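PDB 2OOI: SA0254 protein from Staphylococcus aureus subsp. aureus, which is of unknown function but carries a UTRA domain, so it probably senses a small-molecule effector as part of a GntR-type transcriptional regulator. Local coordinates for residues Asp103-Val108 with Arg129-Phe134. Numbering follows the deposited sequence.
Sequences DIFFNV and RYHQTF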
loop_
_atom_site.group_PDB
_atom_site.type_symbol
_atom_site.label_atom_id
_atom_site.label_comp_id
_atom_site.label_asym_id
_atom_site.label_seq_id
_atom_site.Cartn_x
_atom_site.Cartn_y
_atom_site.Cartn_z
ATOM N N ASP B 103 -12.124 -3.676 -3.081
ATOM C CA ASP B 103 -11.183 -3.017 -3.972
ATOM C C ASP B 103 -10.498 -1.914 -3.212
ATOM O O ASP B 103 -11.160 -1.042 -2.652
ATOM C CB ASP B 103 -11.906 -2.388 -5.168
ATOM C CG ASP B 103 -12.457 -3.409 -6.100
ATOM O OD1 ASP B 103 -11.731 -4.388 -6.393
ATOM O OD2 ASP B 103 -13.637 -3.262 -6.507
ATOM N N ILE B 104 -9.180 -1.910 -3.229
ATOM C CA ILE B 104 -8.409 -0.930 -2.485
ATOM C C ILE B 104 -7.596 -0.078 -3.447
ATOM O O ILE B 104 -6.952 -0.594 -4.355
ATOM C CB ILE B 104 -7.469 -1.629 -1.544
ATOM C CG1 ILE B 104 -8.251 -2.271 -0.400
ATOM C CG2 ILE B 104 -6.438 -0.654 -1.023
ATOM C CD1 ILE B 104 -7.493 -3.391 0.307
ATOM N N PHE B 105 -7.620 1.228 -3.241
ATOM C CA PHE B 105 -6.836 2.144 -4.048
ATOM C C PHE B 105 -6.030 3.008 -3.103
ATOM O O PHE B 105 -6.582 3.510 -2.136
ATOM C CB PHE B 105 -7.751 3.017 -4.912
ATOM C CG PHE B 105 -8.659 2.228 -5.818
ATOM C CD1 PHE B 105 -8.288 1.948 -7.131
ATOM C CD2 PHE B 105 -9.860 1.726 -5.354
ATOM C CE1 PHE B 105 -9.126 1.190 -7.977
ATOM C CE2 PHE B 105 -10.686 0.988 -6.190
ATOM C CZ PHE B 105 -10.314 0.718 -7.506
ATOM N N PHE B 106 -4.725 3.184 -3.333
ATOM C CA PHE B 106 -4.022 4.174 -2.522
ATOM C C PHE B 106 -2.956 4.983 -3.233
ATOM O O PHE B 106 -2.297 4.511 -4.154
ATOM C CB PHE B 106 -3.521 3.553 -1.230
ATOM C CG PHE B 106 -2.452 2.500 -1.408
ATOM C CD1 PHE B 106 -1.100 2.864 -1.511
ATOM C CD2 PHE B 106 -2.779 1.142 -1.357
ATOM C CE1 PHE B 106 -0.106 1.904 -1.628
ATOM C CE2 PHE B 106 -1.796 0.169 -1.490
ATOM C CZ PHE B 106 -0.444 0.553 -1.610
ATOM N N ASN B 107 -2.816 6.236 -2.825
ATOM C CA ASN B 107 -1.702 7.043 -3.293
ATOM C C ASN B 107 -1.208 7.975 -2.210
ATOM O O ASN B 107 -1.834 8.106 -1.175
ATOM C CB ASN B 107 -2.089 7.808 -4.536
ATOM C CG ASN B 107 -3.240 8.729 -4.300
ATOM O OD1 ASN B 107 -3.199 9.620 -3.410
ATOM N ND2 ASN B 107 -4.285 8.533 -5.074
ATOM N N VAL B 108 -0.060 8.593 -2.429
ATOM C CA VAL B 108 0.551 9.453 -1.417
ATOM C C VAL B 108 0.250 10.865 -1.858
ATOM O O VAL B 108 0.230 11.124 -3.050
ATOM C CB VAL B 108 2.078 9.180 -1.317
ATOM C CG1 VAL B 108 2.800 10.230 -0.463
ATOM C CG2 VAL B 108 2.282 7.801 -0.789
ATOM N N ARG B 129 -3.583 8.601 1.164
ATOM C CA ARG B 129 -5.025 8.643 0.869
ATOM C C ARG B 129 -5.377 7.253 0.341
ATOM O O ARG B 129 -4.849 6.813 -0.680
ATOM C CB ARG B 129 -5.409 9.727 -0.144
ATOM C CG ARG B 129 -4.512 10.932 -0.157
ATOM C CD ARG B 129 -5.142 12.192 -0.731
ATOM N NE ARG B 129 -5.916 12.782 0.352
ATOM C CZ ARG B 129 -5.691 13.945 0.969
ATOM N NH1 ARG B 129 -4.751 14.813 0.621
ATOM N NH2 ARG B 129 -6.469 14.251 1.961
ATOM N N TYR B 130 -6.256 6.573 1.058
ATOM C CA TYR B 130 -6.567 5.171 0.856
ATOM C C TYR B 130 -8.079 5.071 0.671
ATOM O O TYR B 130 -8.829 5.729 1.379
ATOM C CB TYR B 130 -6.101 4.466 2.112
ATOM C CG TYR B 130 -6.349 2.994 2.295
ATOM C CD1 TYR B 130 -5.304 2.070 2.187
ATOM C CD2 TYR B 130 -7.607 2.527 2.694
ATOM C CE1 TYR B 130 -5.512 0.714 2.428
ATOM C CE2 TYR B 130 -7.827 1.169 2.949
ATOM C CZ TYR B 130 -6.778 0.276 2.813
ATOM O OH TYR B 130 -7.011 -1.065 3.074
ATOM N N HIS B 131 -8.524 4.323 -0.331
ATOM C CA HIS B 131 -9.959 4.181 -0.609
ATOM C C HIS B 131 -10.289 2.720 -0.639
ATOM O O HIS B 131 -9.561 1.949 -1.226
ATOM C CB HIS B 131 -10.390 4.806 -1.945
ATOM C CG HIS B 131 -11.872 4.739 -2.165
ATOM N ND1 HIS B 131 -12.720 5.776 -1.833
ATOM C CD2 HIS B 131 -12.667 3.728 -2.593
ATOM C CE1 HIS B 131 -13.966 5.423 -2.091
ATOM N NE2 HIS B 131 -13.962 4.182 -2.543
ATOM N N GLN B 132 -11.393 2.336 -0.019
ATOM C CA GLN B 132 -11.777 0.941 -0.049
ATOM C C GLN B 132 -13.266 0.799 -0.360
ATOM O O GLN B 132 -14.077 1.487 0.236
ATOM C CB GLN B 132 -11.406 0.275 1.275
ATOM C CG GLN B 132 -11.486 -1.253 1.229
ATOM C CD GLN B 132 -10.739 -1.966 2.360
ATOM O OE1 GLN B 132 -10.795 -3.196 2.458
ATOM N NE2 GLN B 132 -10.037 -1.206 3.204
ATOM N N THR B 133 -13.623 -0.080 -1.296
ATOM C CA THR B 133 -15.028 -0.363 -1.560
ATOM C C THR B 133 -15.296 -1.805 -1.203
ATOM O O THR B 133 -14.621 -2.687 -1.710
ATOM C CB THR B 133 -15.377 -0.159 -3.001
ATOM O OG1 THR B 133 -15.162 1.208 -3.334
ATOM C CG2 THR B 133 -16.865 -0.535 -3.266
ATOM N N PHE B 134 -16.269 -2.031 -0.319
ATOM C CA PHE B 134 -16.572 -3.367 0.167
ATOM C C PHE B 134 -17.830 -3.916 -0.510
ATOM O O PHE B 134 -18.825 -3.201 -0.690
ATOM C CB PHE B 134 -16.818 -3.346 1.680
ATOM C CG PHE B 134 -15.606 -2.990 2.514
ATOM C CD1 PHE B 134 -14.842 -3.989 3.119
ATOM C CD2 PHE B 134 -15.259 -1.644 2.739
ATOM C CE1 PHE B 134 -13.721 -3.657 3.925
ATOM C CE2 PHE B 134 -14.149 -1.299 3.538
ATOM C CZ PHE B 134 -13.379 -2.309 4.133
#
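Ile104 comes obliquely to the Tyr130 ring, its CG2 methyl 4.2 Å from the ring centroid and off-centre, a CH-pi contact; at the ring's edge, in plane, is the amide NE2 of Gln132. Phe106 CB lies 4.1 Å from Tyr130 CD1, and the Phe106 ring meets Phe106 and Phe156 of the second subunit, a buried place that suits flat apolar rings. The Phe105 ring has His131 O at its edge. With CG anti to the backbone N (chi1 176° and -167°), Tyr130 and Gln132 extend on one face, where Ile104, on the neighbouring strand, touches both: CD1 reaches Tyr130 OH at 3.6 Å, while CG1 runs alongside the Gln132 amide. A branched aliphatic residue can do both at once. Gln132 OE1 accepts a hydrogen bond from Ser102 OG. On the other face, histidine suits position 131 because its two ring nitrogens meet two carboxylates, Asp146 and Glu40; Thr133 OG1 also hydrogen-bonds Glu40. Farther along, Asn107 OD1 lies 3.7 Å from Arg129 CG, whose guanidinium reaches Glu115. Six backbone hydrogen bonds make a regular antiparallel ladder, which continues as Ile104 to Asn107 pair with the second subunit. The side chains thus make one face mainly apolar, the other mixed.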